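PDB 2PKE: haloacid delahogenase-like family hydrolase, which probably acts as a magnesium-dependent phosphatase of the haloacid dehalogenase (HAD) superfamily, and is seen here with a bound magnesium ion. Local coordinates for residues 13-18 against 173-178; 17-22 against 161-166; 25-30 against 142-147; 166-171 against 190-195. All coordinates share one frame; numbering follows the deposited sequence.

All four contacts are buried, yet their chemistry changes with distance from the metal. Contact 1, at the start of strand 15-18 and the end of helix 165-175, is wholly apolar and lies away from the magnesium. Contact 2 takes the far end of the same strand and the loop leading into the same helix, and consists of one salt bridge beside the metal; the centres of the two are about 13 Å apart. Contact 4 joins helix 165-175 to helix 189-198 and mixes a hydrogen bond with apolar packing; Lys163 and Asp192 link it to contact 2. Contact 3, just after the metal-binding loop, sets Trp25 on helix 138-148, and Asp21 ties it to contact 2.

Contact 1 (13-18 against 173-178); sequences IQLVGF and SEFDLP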
loop_
_atom_site.group_PDB
_atom_site.type_symbol
_atom_site.label_atom_id
_atom_site.label_comp_id
_atom_site.label_asym_id
_atom_site.label_seq_id
_atom_site.Cartn_x
_atom_site.Cartn_y
_atom_site.Cartn_z
ATOM N N ILE A 13 -19.923 12.306 -18.971
ATOM C CA ILE A 13 -19.052 11.470 -18.142
ATOM C C ILE A 13 -17.676 11.343 -18.835
ATOM O O ILE A 13 -17.601 11.138 -20.039
ATOM C CB ILE A 13 -19.685 10.067 -17.899
ATOM C CG1 ILE A 13 -20.961 10.138 -17.060
ATOM C CG2 ILE A 13 -18.640 9.022 -17.325
ATOM C CD1 ILE A 13 -20.832 10.866 -15.802
ATOM N N GLN A 14 -16.593 11.490 -18.088
ATOM C CA GLN A 14 -15.252 11.421 -18.666
ATOM C C GLN A 14 -14.407 10.283 -18.119
ATOM O O GLN A 14 -13.415 9.916 -18.743
ATOM C CB GLN A 14 -14.507 12.741 -18.415
ATOM C CG GLN A 14 -15.178 13.994 -18.969
ATOM C CD GLN A 14 -15.143 14.070 -20.446
ATOM O OE1 GLN A 14 -14.301 13.423 -21.088
ATOM N NE2 GLN A 14 -16.037 14.891 -21.033
ATOM N N LEU A 15 -14.775 9.730 -16.958
ATOM C CA LEU A 15 -13.938 8.783 -16.275
ATOM C C LEU A 15 -14.788 7.686 -15.655
ATOM O O LEU A 15 -15.789 7.962 -15.053
ATOM C CB LEU A 15 -13.103 9.461 -15.202
ATOM C CG LEU A 15 -12.154 8.600 -14.379
ATOM C CD1 LEU A 15 -10.993 7.964 -15.196
ATOM C CD2 LEU A 15 -11.554 9.404 -13.201
ATOM N N VAL A 16 -14.397 6.444 -15.857
ATOM C CA VAL A 16 -15.111 5.337 -15.264
ATOM C C VAL A 16 -14.136 4.601 -14.356
ATOM O O VAL A 16 -13.070 4.171 -14.792
ATOM C CB VAL A 16 -15.691 4.413 -16.310
ATOM C CG1 VAL A 16 -16.462 3.276 -15.622
ATOM C CG2 VAL A 16 -16.588 5.181 -17.287
ATOM N N GLY A 17 -14.512 4.480 -13.093
ATOM C CA GLY A 17 -13.707 3.812 -12.127
ATOM C C GLY A 17 -14.247 2.424 -11.936
ATOM O O GLY A 17 -15.446 2.220 -12.053
ATOM N N PHE A 18 -13.355 1.458 -11.661
ATOM C CA PHE A 18 -13.739 0.098 -11.423
ATOM C C PHE A 18 -13.167 -0.339 -10.096
ATOM O O PHE A 18 -11.971 -0.152 -9.842
ATOM C CB PHE A 18 -13.172 -0.828 -12.504
ATOM C CG PHE A 18 -13.738 -0.581 -13.872
ATOM C CD1 PHE A 18 -13.242 0.417 -14.675
ATOM C CD2 PHE A 18 -14.795 -1.339 -14.332
ATOM C CE1 PHE A 18 -13.788 0.639 -15.944
ATOM C CE2 PHE A 18 -15.316 -1.122 -15.585
ATOM C CZ PHE A 18 -14.797 -0.124 -16.382
ATOM N N SER A 173 -9.756 14.960 -7.539
ATOM C CA SER A 173 -9.057 16.247 -7.594
ATOM C C SER A 173 -7.744 16.109 -8.368
ATOM O O SER A 173 -7.322 17.018 -9.094
ATOM C CB SER A 173 -8.773 16.800 -6.189
ATOM O OG SER A 173 -7.662 16.132 -5.618
ATOM N N GLU A 174 -7.116 14.953 -8.236
ATOM C CA GLU A 174 -5.893 14.682 -8.976
ATOM C C GLU A 174 -6.102 14.485 -10.460
ATOM O O GLU A 174 -5.231 14.817 -11.229
ATOM C CB GLU A 174 -5.242 13.457 -8.420
ATOM C CG GLU A 174 -4.729 13.706 -7.032
ATOM C CD GLU A 174 -4.161 12.474 -6.416
ATOM O OE1 GLU A 174 -3.929 11.483 -7.151
ATOM O OE2 GLU A 174 -3.966 12.505 -5.187
ATOM N N PHE A 175 -7.239 13.923 -10.852
ATOM C CA PHE A 175 -7.633 13.850 -12.249
ATOM C C PHE A 175 -8.180 15.172 -12.735
ATOM O O PHE A 175 -8.429 15.321 -13.936
ATOM C CB PHE A 175 -8.744 12.831 -12.461
ATOM C CG PHE A 175 -8.296 11.405 -12.384
ATOM C CD1 PHE A 175 -7.413 10.895 -13.332
ATOM C CD2 PHE A 175 -8.805 10.560 -11.409
ATOM C CE1 PHE A 175 -7.010 9.575 -13.278
ATOM C CE2 PHE A 175 -8.409 9.238 -11.347
ATOM C CZ PHE A 175 -7.498 8.752 -12.285
ATOM N N ASP A 176 -8.413 16.106 -11.811
ATOM C CA ASP A 176 -8.881 17.451 -12.125
ATOM C C ASP A 176 -10.263 17.342 -12.741
ATOM O O ASP A 176 -10.589 18.013 -13.695
ATOM C CB ASP A 176 -7.902 18.152 -13.067
ATOM C CG ASP A 176 -7.822 19.653 -12.846
ATOM O OD1 ASP A 176 -8.831 20.372 -12.992
ATOM O OD2 ASP A 176 -6.716 20.132 -12.553
ATOM N N LEU A 177 -11.103 16.525 -12.132
ATOM C CA LEU A 177 -12.380 16.173 -12.724
ATOM C C LEU A 177 -13.435 16.376 -11.656
ATOM O O LEU A 177 -13.203 15.961 -10.532
ATOM C CB LEU A 177 -12.315 14.693 -13.143
ATOM C CG LEU A 177 -13.368 14.225 -14.127
ATOM C CD1 LEU A 177 -13.076 14.831 -15.486
ATOM C CD2 LEU A 177 -13.455 12.688 -14.160
ATOM N N PRO A 178 -14.569 17.022 -11.982
ATOM C CA PRO A 178 -15.620 17.108 -10.975
ATOM C C PRO A 178 -16.361 15.786 -10.921
ATOM O O PRO A 178 -16.346 15.039 -11.903
ATOM C CB PRO A 178 -16.516 18.205 -11.483
ATOM C CG PRO A 178 -16.271 18.284 -12.931
ATOM C CD PRO A 178 -14.981 17.660 -13.253
#
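The chain entering strand 15-18 and the loop after helix 165-175 come nearest at Gln14 and Leu177, whose CA atoms are 8.1 Å apart, so no backbone bonds join the segments and side chains fill the gap. Leu15 meets both Phe175 and Leu177. Its CG lies anti to the backbone N (chi1 -180°), reaching out from the strand, and its CD2 methyl sits over one face of the Phe175 ring, 3.8 Å from the ring centroid and 25° off the normal, a CH-pi contact displaced toward the ring's rim, nearest Phe175 CD2. From the other segment, Leu177 pushes CD2 against Leu15 CB at 3.4 Å, tighter than usual for two carbons. Its second methyl, Leu177 CD1, lies 3.9 Å from Gln14 CB, while the Gln14 amide turns away to bond Arg8 O through NE2. Both Phe175 and Leu177 point toward the strand; between them Asp176, at positive phi (64°), is the C-prime residue of a Schellman motif that ends the helix. The cluster lies between helix and parallel sheet in this Rossmann-like fold: Leu15 also touches Ala129 and Val131 on strand 129-135 and Phe182 on strand 182-186, and Phe175 reaches Val131.

Contact 2 (17-22 against 161-166); sequences GFDGDD and SEKDPQ. With MG (magnesium ion), chain C.
The magnesium site lies at the C-terminal end of strand 15-18, and here Lys163 meets Asp19, the first aspartate of what looks like the DxDx(T/V) signature of the HAD family. Asp19 divides its carboxylate between two cations: OD2 binds the magnesium at 2.0 Å, while Asp19 OD1 forms a salt bridge with Lys163 NZ at 2.9 Å. With CG anti to the backbone N (chi1 180°), the Asp19 carboxylate comes nearer to the other segment than its CB does. Lys163 crosses to it from the loop before helix 165-175 as a chain extended beyond CG, meeting the aspartate side chain at about a right angle. Magnesium is also held by the backbone oxygen of Asp21 at 2.1 Å, by three waters and by Asn187. Water 1 donates to Asp19 OD1 at 2.6 Å, so that oxygen is gripped by a metal-bound water as well as by the ammonium; water 2 donates to Asp22 OD2, which places Asp22 in the second shell. At the root of the lysine, Lys163 N bonds Glu162 OE1 at 2.8 Å, reaching the anti side of that carboxylate. Lys163 NZ has a further salt bridge to Asp192 OD1, and Asp19 OD2 accepts a hydrogen bond from Thr23 OG1. In HAD phosphatases the first aspartate of this signature is the nucleophile, with a conserved lysine nearby. Here OD2 on the metal and OD1 held by Lys163 and water 1 together fix the rotation of the Asp19 carboxylate, consistent with a positioned nucleophile.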
loop_
_atom_site.group_PDB
_atom_site.type_symbol
_atom_site.label_atom_id
_atom_site.label_comp_id
_atom_site.label_asym_id
_atom_site.label_seq_id
_atom_site.Cartn_x
_atom_site.Cartn_y
_atom_site.Cartn_z
ATOM N N GLY A 17 -14.512 4.480 -13.093
ATOM C CA GLY A 17 -13.707 3.812 -12.127
ATOM C C GLY A 17 -14.247 2.424 -11.936
ATOM O O GLY A 17 -15.446 2.220 -12.053
ATOM N N PHE A 18 -13.355 1.458 -11.661
ATOM C CA PHE A 18 -13.739 0.098 -11.423
ATOM C C PHE A 18 -13.167 -0.339 -10.096
ATOM O O PHE A 18 -11.971 -0.152 -9.842
ATOM C CB PHE A 18 -13.172 -0.828 -12.504
ATOM C CG PHE A 18 -13.738 -0.581 -13.872
ATOM C CD1 PHE A 18 -13.242 0.417 -14.675
ATOM C CD2 PHE A 18 -14.795 -1.339 -14.332
ATOM C CE1 PHE A 18 -13.788 0.639 -15.944
ATOM C CE2 PHE A 18 -15.316 -1.122 -15.585
ATOM C CZ PHE A 18 -14.797 -0.124 -16.382
ATOM N N ASP A 19 -13.968 -0.999 -9.284
ATOM C CA ASP A 19 -13.438 -1.825 -8.184
ATOM C C ASP A 19 -12.725 -3.070 -8.739
ATOM O O ASP A 19 -12.888 -3.447 -9.908
ATOM C CB ASP A 19 -14.596 -2.232 -7.263
ATOM C CG ASP A 19 -14.182 -3.093 -6.092
ATOM O OD1 ASP A 19 -13.140 -2.814 -5.442
ATOM O OD2 ASP A 19 -14.915 -4.090 -5.792
ATOM N N GLY A 20 -11.897 -3.719 -7.927
ATOM C CA GLY A 20 -11.274 -4.979 -8.401
ATOM C C GLY A 20 -11.952 -6.217 -7.823
ATOM O O GLY A 20 -12.650 -6.958 -8.522
ATOM N N ASP A 21 -11.707 -6.457 -6.551
ATOM C CA ASP A 21 -12.139 -7.690 -5.885
ATOM C C ASP A 21 -13.653 -7.832 -5.973
ATOM O O ASP A 21 -14.409 -6.928 -5.563
ATOM C CB ASP A 21 -11.763 -7.658 -4.400
ATOM C CG ASP A 21 -10.263 -7.815 -4.111
ATOM O OD1 ASP A 21 -9.478 -8.370 -4.866
ATOM O OD2 ASP A 21 -9.864 -7.421 -3.000
ATOM N N ASP A 22 -14.095 -8.911 -6.592
ATOM C CA ASP A 22 -15.504 -9.257 -6.715
ATOM C C ASP A 22 -16.283 -8.386 -7.695
ATOM O O ASP A 22 -17.523 -8.450 -7.730
ATOM C CB ASP A 22 -16.180 -9.261 -5.350
ATOM C CG ASP A 22 -15.393 -10.047 -4.338
ATOM O OD1 ASP A 22 -15.105 -11.227 -4.624
ATOM O OD2 ASP A 22 -14.997 -9.429 -3.323
ATOM N N SER A 161 -6.530 3.554 1.406
ATOM C CA SER A 161 -6.725 2.918 2.729
ATOM C C SER A 161 -8.203 2.717 3.079
ATOM O O SER A 161 -8.592 1.708 3.734
ATOM C CB SER A 161 -5.994 3.739 3.785
ATOM O OG SER A 161 -4.608 3.385 3.707
ATOM N N GLU A 162 -9.036 3.661 2.630
ATOM C CA GLU A 162 -10.467 3.537 2.852
ATOM C C GLU A 162 -11.178 4.189 1.697
ATOM O O GLU A 162 -10.701 5.186 1.145
ATOM C CB GLU A 162 -10.943 4.158 4.162
ATOM C CG GLU A 162 -12.457 3.980 4.446
ATOM C CD GLU A 162 -12.840 2.536 4.525
ATOM O OE1 GLU A 162 -13.152 1.935 3.484
ATOM O OE2 GLU A 162 -12.745 1.958 5.625
ATOM N N LYS A 163 -12.316 3.606 1.353
ATOM C CA LYS A 163 -13.199 4.130 0.309
ATOM C C LYS A 163 -14.296 4.969 0.985
ATOM O O LYS A 163 -15.261 4.466 1.480
ATOM C CB LYS A 163 -13.805 3.003 -0.496
ATOM C CG LYS A 163 -12.952 2.599 -1.715
ATOM C CD LYS A 163 -13.605 1.442 -2.470
ATOM C CE LYS A 163 -12.879 1.124 -3.744
ATOM N NZ LYS A 163 -13.334 -0.209 -4.287
ATOM N N ASP A 164 -14.076 6.259 1.032
ATOM C CA ASP A 164 -14.988 7.173 1.687
ATOM C C ASP A 164 -15.057 8.418 0.844
ATOM O O ASP A 164 -14.218 8.594 -0.042
ATOM C CB ASP A 164 -14.575 7.409 3.152
ATOM C CG ASP A 164 -13.142 7.921 3.326
ATOM O OD1 ASP A 164 -12.578 8.592 2.448
ATOM O OD2 ASP A 164 -12.586 7.666 4.424
ATOM N N PRO A 165 -16.058 9.288 1.094
ATOM C CA PRO A 165 -16.221 10.453 0.202
ATOM C C PRO A 165 -14.974 11.306 0.059
ATOM O O PRO A 165 -14.646 11.753 -1.046
ATOM C CB PRO A 165 -17.435 11.226 0.821
ATOM C CG PRO A 165 -18.152 10.190 1.627
ATOM C CD PRO A 165 -17.101 9.252 2.139
ATOM N N GLN A 166 -14.238 11.474 1.150
ATOM C CA GLN A 166 -13.056 12.328 1.139
ATOM C C GLN A 166 -12.006 11.736 0.206
ATOM O O GLN A 166 -11.333 12.451 -0.552
ATOM C CB GLN A 166 -12.454 12.455 2.541
ATOM C CG GLN A 166 -13.434 12.771 3.650
ATOM C CD GLN A 166 -14.040 11.528 4.337
ATOM O OE1 GLN A 166 -14.963 10.906 3.811
ATOM N NE2 GLN A 166 -13.578 11.228 5.553
HETATM MG MG MG C . -15.179 -5.443 -4.361
HETATM O O HOH W 1 -13.298 -4.683 -3.669
HETATM O O HOH W 2 -15.586 -6.881 -2.929
HETATM O O HOH W 3 -16.180 -3.869 -3.238
#

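Contact 3 (25-30 against 142-147); sequences WKSEDY and EQKIEQ
Lys144 NZ is gripped by Asp21 OD1, in a salt bridge, and by His109 NE2; Lys144 NZ also lies 3.4 Å from Ser27 OG. The same Asp21 oxygen accepts the indole N-H of Trp25, so one carboxylate oxygen draws together the two side chains that meet in this contact. The Lys144 chain passes over one face of the Trp25 indole: CB stands 3.7 Å above the ring plane near CZ2, an off-centre CH-pi contact 30° off the normal of the six-membered ring, and Lys144 CD follows at 3.6 Å from Trp25 NE1. A bend at chi3 (-142°) takes the ammonium onward past the ring to the aspartate. This is the region of a HAD fold just after the metal-binding loop, where the chain leaves the core toward helix 28-42; Trp25, ahead of the start of helix 28-42, lays its ring against helix 138-148. With Trp25 CG between the backbone N and the carbonyl carbon (chi1 51°), the indole is turned onto Lys144 and Ile145. At the ring edge, near its plane, Ile145 CD1 touches Trp25 CZ3 at 3.9 Å. Trp25 and Ile145 both also touch Leu132 of strand 129-135.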
loop_
_atom_site.group_PDB
_atom_site.type_symbol
_atom_site.label_atom_id
_atom_site.label_comp_id
_atom_site.label_asym_id
_atom_site.label_seq_id
_atom_site.Cartn_x
_atom_site.Cartn_y
_atom_site.Cartn_z
ATOM N N TRP A 25 -12.564 -9.471 -10.797
ATOM C CA TRP A 25 -12.069 -10.842 -10.618
ATOM C C TRP A 25 -12.683 -11.393 -9.346
ATOM O O TRP A 25 -13.177 -10.639 -8.519
ATOM C CB TRP A 25 -10.499 -10.876 -10.556
ATOM C CG TRP A 25 -9.901 -9.913 -9.585
ATOM C CD1 TRP A 25 -9.981 -9.989 -8.225
ATOM C CD2 TRP A 25 -9.189 -8.709 -9.877
ATOM N NE1 TRP A 25 -9.354 -8.930 -7.652
ATOM C CE2 TRP A 25 -8.840 -8.125 -8.636
ATOM C CE3 TRP A 25 -8.775 -8.082 -11.065
ATOM C CZ2 TRP A 25 -8.133 -6.927 -8.535
ATOM C CZ3 TRP A 25 -8.057 -6.909 -10.964
ATOM C CH2 TRP A 25 -7.765 -6.321 -9.719
ATOM N N LYS A 26 -12.600 -12.703 -9.172
ATOM C CA LYS A 26 -13.096 -13.380 -7.967
ATOM C C LYS A 26 -12.110 -13.195 -6.814
ATOM O O LYS A 26 -10.897 -13.266 -7.010
ATOM C CB LYS A 26 -13.341 -14.856 -8.250
ATOM C CG LYS A 26 -14.286 -15.053 -9.418
ATOM C CD LYS A 26 -14.743 -16.480 -9.551
ATOM C CE LYS A 26 -15.432 -16.711 -10.910
ATOM N N SER A 27 -12.646 -12.924 -5.633
ATOM C CA SER A 27 -11.835 -12.681 -4.436
ATOM C C SER A 27 -12.470 -13.291 -3.212
ATOM O O SER A 27 -11.837 -13.988 -2.457
ATOM C CB SER A 27 -11.683 -11.195 -4.183
ATOM O OG SER A 27 -10.997 -10.953 -2.984
ATOM N N GLU A 28 -13.738 -12.994 -3.035
ATOM C CA GLU A 28 -14.456 -13.438 -1.872
ATOM C C GLU A 28 -14.448 -14.964 -1.748
ATOM O O GLU A 28 -14.391 -15.483 -0.660
ATOM C CB GLU A 28 -15.901 -12.934 -1.911
ATOM C CG GLU A 28 -16.600 -13.100 -0.585
ATOM C CD GLU A 28 -15.932 -12.296 0.556
ATOM O OE1 GLU A 28 -15.338 -11.205 0.301
ATOM O OE2 GLU A 28 -16.019 -12.755 1.725
ATOM N N ASP A 29 -14.505 -15.671 -2.866
ATOM C CA ASP A 29 -14.465 -17.136 -2.856
ATOM C C ASP A 29 -13.276 -17.608 -2.046
ATOM O O ASP A 29 -13.364 -18.565 -1.289
ATOM C CB ASP A 29 -14.278 -17.732 -4.264
ATOM C CG ASP A 29 -15.389 -17.373 -5.232
ATOM O OD1 ASP A 29 -15.707 -16.183 -5.379
ATOM O OD2 ASP A 29 -15.900 -18.298 -5.897
ATOM N N TYR A 30 -12.134 -16.959 -2.269
ATOM C CA TYR A 30 -10.892 -17.340 -1.604
ATOM C C TYR A 30 -10.842 -16.969 -0.135
ATOM O O TYR A 30 -10.240 -17.675 0.667
ATOM C CB TYR A 30 -9.684 -16.789 -2.372
ATOM C CG TYR A 30 -9.630 -17.377 -3.774
ATOM C CD1 TYR A 30 -9.103 -18.633 -3.987
ATOM C CD2 TYR A 30 -10.174 -16.706 -4.856
ATOM C CE1 TYR A 30 -9.092 -19.198 -5.236
ATOM C CE2 TYR A 30 -10.172 -17.273 -6.117
ATOM C CZ TYR A 30 -9.629 -18.520 -6.296
ATOM O OH TYR A 30 -9.603 -19.112 -7.543
ATOM N N GLU A 142 -1.768 -4.693 -6.494
ATOM C CA GLU A 142 -0.933 -4.557 -7.689
ATOM C C GLU A 142 -0.649 -5.910 -8.345
ATOM O O GLU A 142 -0.701 -6.055 -9.562
ATOM C CB GLU A 142 0.364 -3.878 -7.339
ATOM C CG GLU A 142 0.246 -2.377 -7.271
ATOM C CD GLU A 142 1.585 -1.759 -6.920
ATOM O OE1 GLU A 142 2.509 -2.513 -6.559
ATOM O OE2 GLU A 142 1.700 -0.529 -6.985
ATOM N N GLN A 143 -0.403 -6.927 -7.520
ATOM C CA GLN A 143 -0.164 -8.262 -8.041
ATOM C C GLN A 143 -1.431 -8.866 -8.664
ATOM O O GLN A 143 -1.347 -9.546 -9.685
ATOM C CB GLN A 143 0.489 -9.153 -6.989
ATOM C CG GLN A 143 2.012 -8.852 -6.741
ATOM C CD GLN A 143 2.855 -8.581 -8.030
ATOM O OE1 GLN A 143 3.639 -7.630 -8.079
ATOM N NE2 GLN A 143 2.674 -9.406 -9.067
ATOM N N LYS A 144 -2.597 -8.580 -8.113
ATOM C CA LYS A 144 -3.857 -9.101 -8.645
ATOM C C LYS A 144 -4.116 -8.533 -10.034
ATOM O O LYS A 144 -4.401 -9.298 -10.939
ATOM C CB LYS A 144 -5.044 -8.853 -7.709
ATOM C CG LYS A 144 -5.003 -9.613 -6.332
ATOM C CD LYS A 144 -6.418 -9.665 -5.704
ATOM C CE LYS A 144 -6.511 -9.495 -4.214
ATOM N NZ LYS A 144 -7.780 -10.138 -3.630
ATOM N N ILE A 145 -3.950 -7.223 -10.213
ATOM C CA ILE A 145 -4.118 -6.661 -11.554
ATOM C C ILE A 145 -3.143 -7.295 -12.566
ATOM O O ILE A 145 -3.511 -7.531 -13.695
ATOM C CB ILE A 145 -4.130 -5.102 -11.554
ATOM C CG1 ILE A 145 -4.430 -4.553 -12.950
ATOM C CG2 ILE A 145 -2.837 -4.506 -11.039
ATOM C CD1 ILE A 145 -5.839 -4.923 -13.475
ATOM N N GLU A 146 -1.919 -7.587 -12.169
ATOM C CA GLU A 146 -0.950 -8.234 -13.090
ATOM C C GLU A 146 -1.338 -9.702 -13.360
ATOM O O GLU A 146 -1.409 -10.095 -14.507
ATOM C CB GLU A 146 0.487 -8.041 -12.562
ATOM C CG GLU A 146 1.682 -8.370 -13.573
ATOM C CD GLU A 146 1.812 -7.439 -14.850
ATOM O OE1 GLU A 146 1.582 -6.199 -14.770
ATOM O OE2 GLU A 146 2.164 -7.972 -15.939
ATOM N N GLN A 147 -1.673 -10.474 -12.327
ATOM C CA GLN A 147 -2.144 -11.861 -12.467
ATOM C C GLN A 147 -3.395 -11.962 -13.326
ATOM O O GLN A 147 -3.670 -13.016 -13.879
ATOM C CB GLN A 147 -2.530 -12.492 -11.100
ATOM C CG GLN A 147 -1.432 -12.712 -10.022
ATOM C CD GLN A 147 -2.000 -13.194 -8.641
ATOM O OE1 GLN A 147 -2.138 -12.401 -7.681
ATOM N NE2 GLN A 147 -2.337 -14.494 -8.557
#

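Contact 4 (166-171 against 190-195); sequences QTYARV and RSDVEP
The polar link is a single hydrogen bond: Tyr168 OH donates to the backbone oxygen of Ser191, with 2.8 Å between Tyr168 OH and Ser191 O. The hydroxyl meets the carbonyl at a C=O...donor angle of 137°, tilted 19° from the carbonyl plane, and Ser191 O in turn lies at the edge of the phenol ring. That oxygen belongs to the wider, pi-type turn at 190-193, in a helix kinked at Pro195, which has no N-H to give to the turn before. The Tyr168 hydroxyl also packs on the backbone of Asp192, with Asp192 CA at 3.5 Å from Tyr168 OH. Asp192 itself points its CB away from helix 165-175; its OD1 is taken by Lys163, while OD2 accepts from Ser188 N. Helices 165-175 and 189-198 are joined through strand 182-186 in the alpha/beta core of the HAD fold; the axes of the segments 166-171 and 190-195 cross at -69° and come within 10.7 Å, a gap the tyrosine bridges. Apolar contact comes from Pro195, whose CB lies 3.6 Å from Tyr168 CD2 and nearly as close to CE2. On the sheet side, Tyr168 and Asp192 both touch Met184 of strand 182-186.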
loop_
_atom_site.group_PDB
_atom_site.type_symbol
_atom_site.label_atom_id
_atom_site.label_comp_id
_atom_site.label_asym_id
_atom_site.label_seq_id
_atom_site.Cartn_x
_atom_site.Cartn_y
_atom_site.Cartn_z
ATOM N N GLN A 166 -14.238 11.474 1.150
ATOM C CA GLN A 166 -13.056 12.328 1.139
ATOM C C GLN A 166 -12.006 11.736 0.206
ATOM O O GLN A 166 -11.333 12.451 -0.552
ATOM C CB GLN A 166 -12.454 12.455 2.541
ATOM C CG GLN A 166 -13.434 12.771 3.650
ATOM C CD GLN A 166 -14.040 11.528 4.337
ATOM O OE1 GLN A 166 -14.963 10.906 3.811
ATOM N NE2 GLN A 166 -13.578 11.228 5.553
ATOM N N THR A 167 -11.838 10.427 0.294
ATOM C CA THR A 167 -10.867 9.723 -0.555
ATOM C C THR A 167 -11.229 9.806 -2.040
ATOM O O THR A 167 -10.378 10.115 -2.889
ATOM C CB THR A 167 -10.683 8.265 -0.122
ATOM O OG1 THR A 167 -10.209 8.252 1.225
ATOM C CG2 THR A 167 -9.661 7.570 -0.992
ATOM N N TYR A 168 -12.471 9.483 -2.351
ATOM C CA TYR A 168 -12.920 9.608 -3.709
ATOM C C TYR A 168 -12.723 11.026 -4.218
ATOM O O TYR A 168 -12.212 11.209 -5.324
ATOM C CB TYR A 168 -14.336 9.132 -3.872
ATOM C CG TYR A 168 -14.533 7.636 -3.939
ATOM C CD1 TYR A 168 -14.158 6.903 -5.068
ATOM C CD2 TYR A 168 -15.145 6.951 -2.888
ATOM C CE1 TYR A 168 -14.388 5.465 -5.107
ATOM C CE2 TYR A 168 -15.390 5.575 -2.948
ATOM C CZ TYR A 168 -14.992 4.853 -4.060
ATOM O OH TYR A 168 -15.220 3.494 -4.137
ATOM N N ALA A 169 -13.061 12.043 -3.409
ATOM C CA ALA A 169 -12.873 13.451 -3.835
ATOM C C ALA A 169 -11.390 13.776 -4.113
ATOM O O ALA A 169 -11.060 14.473 -5.073
ATOM C CB ALA A 169 -13.436 14.391 -2.769
ATOM N N ARG A 170 -10.517 13.230 -3.275
ATOM C CA ARG A 170 -9.099 13.422 -3.428
ATOM C C ARG A 170 -8.627 12.813 -4.759
ATOM O O ARG A 170 -7.906 13.468 -5.538
ATOM C CB ARG A 170 -8.377 12.815 -2.242
ATOM C CG ARG A 170 -6.882 12.763 -2.464
ATOM C CD ARG A 170 -6.129 12.050 -1.371
ATOM N NE ARG A 170 -6.254 10.587 -1.272
ATOM C CZ ARG A 170 -5.968 9.668 -2.211
ATOM N NH1 ARG A 170 -5.593 10.000 -3.446
ATOM N NH2 ARG A 170 -6.085 8.373 -1.894
ATOM N N VAL A 171 -9.098 11.599 -5.055
ATOM C CA VAL A 171 -8.713 10.912 -6.292
ATOM C C VAL A 171 -9.151 11.772 -7.468
ATOM O O VAL A 171 -8.339 12.087 -8.362
ATOM C CB VAL A 171 -9.312 9.500 -6.387
ATOM C CG1 VAL A 171 -9.063 8.877 -7.756
ATOM C CG2 VAL A 171 -8.751 8.612 -5.289
ATOM N N ARG A 190 -22.003 0.009 -0.018
ATOM C CA ARG A 190 -21.365 0.776 1.058
ATOM C C ARG A 190 -20.045 1.414 0.645
ATOM O O ARG A 190 -19.802 2.558 0.962
ATOM C CB ARG A 190 -21.114 -0.128 2.288
ATOM C CG ARG A 190 -21.357 0.534 3.667
ATOM C CD ARG A 190 -21.350 -0.510 4.825
ATOM N N SER A 191 -19.173 0.666 -0.045
ATOM C CA SER A 191 -17.817 1.148 -0.387
ATOM C C SER A 191 -17.638 1.720 -1.774
ATOM O O SER A 191 -16.809 2.606 -1.985
ATOM C CB SER A 191 -16.808 0.009 -0.237
ATOM O OG SER A 191 -16.597 -0.219 1.112
ATOM N N ASP A 192 -18.329 1.155 -2.758
ATOM C CA ASP A 192 -18.069 1.501 -4.123
ATOM C C ASP A 192 -19.028 2.600 -4.590
ATOM O O ASP A 192 -18.621 3.574 -5.197
ATOM C CB ASP A 192 -18.128 0.244 -5.017
ATOM C CG ASP A 192 -17.064 -0.785 -4.635
ATOM O OD1 ASP A 192 -15.916 -0.349 -4.353
ATOM O OD2 ASP A 192 -17.348 -2.005 -4.606
ATOM N N VAL A 193 -20.290 2.444 -4.277
ATOM C CA VAL A 193 -21.334 3.261 -4.873
ATOM C C VAL A 193 -21.731 4.451 -3.965
ATOM O O VAL A 193 -21.767 5.602 -4.407
ATOM C CB VAL A 193 -22.542 2.332 -5.242
ATOM C CG1 VAL A 193 -23.804 3.145 -5.662
ATOM C CG2 VAL A 193 -22.135 1.325 -6.335
ATOM N N GLU A 194 -22.040 4.184 -2.707
ATOM C CA GLU A 194 -22.619 5.207 -1.843
ATOM C C GLU A 194 -21.691 6.412 -1.659
ATOM O O GLU A 194 -22.144 7.533 -1.739
ATOM C CB GLU A 194 -22.992 4.642 -0.472
ATOM C CG GLU A 194 -24.238 3.777 -0.401
ATOM C CD GLU A 194 -24.448 3.195 1.025
ATOM O OE1 GLU A 194 -23.874 3.787 1.995
ATOM O OE2 GLU A 194 -25.186 2.172 1.159
ATOM N N PRO A 195 -20.388 6.194 -1.404
ATOM C CA PRO A 195 -19.493 7.368 -1.241
ATOM C C PRO A 195 -19.328 8.244 -2.483
ATOM O O PRO A 195 -19.104 9.445 -2.370
ATOM C CB PRO A 195 -18.170 6.728 -0.871
ATOM C CG PRO A 195 -18.529 5.361 -0.324
ATOM C CD PRO A 195 -19.687 4.938 -1.128
#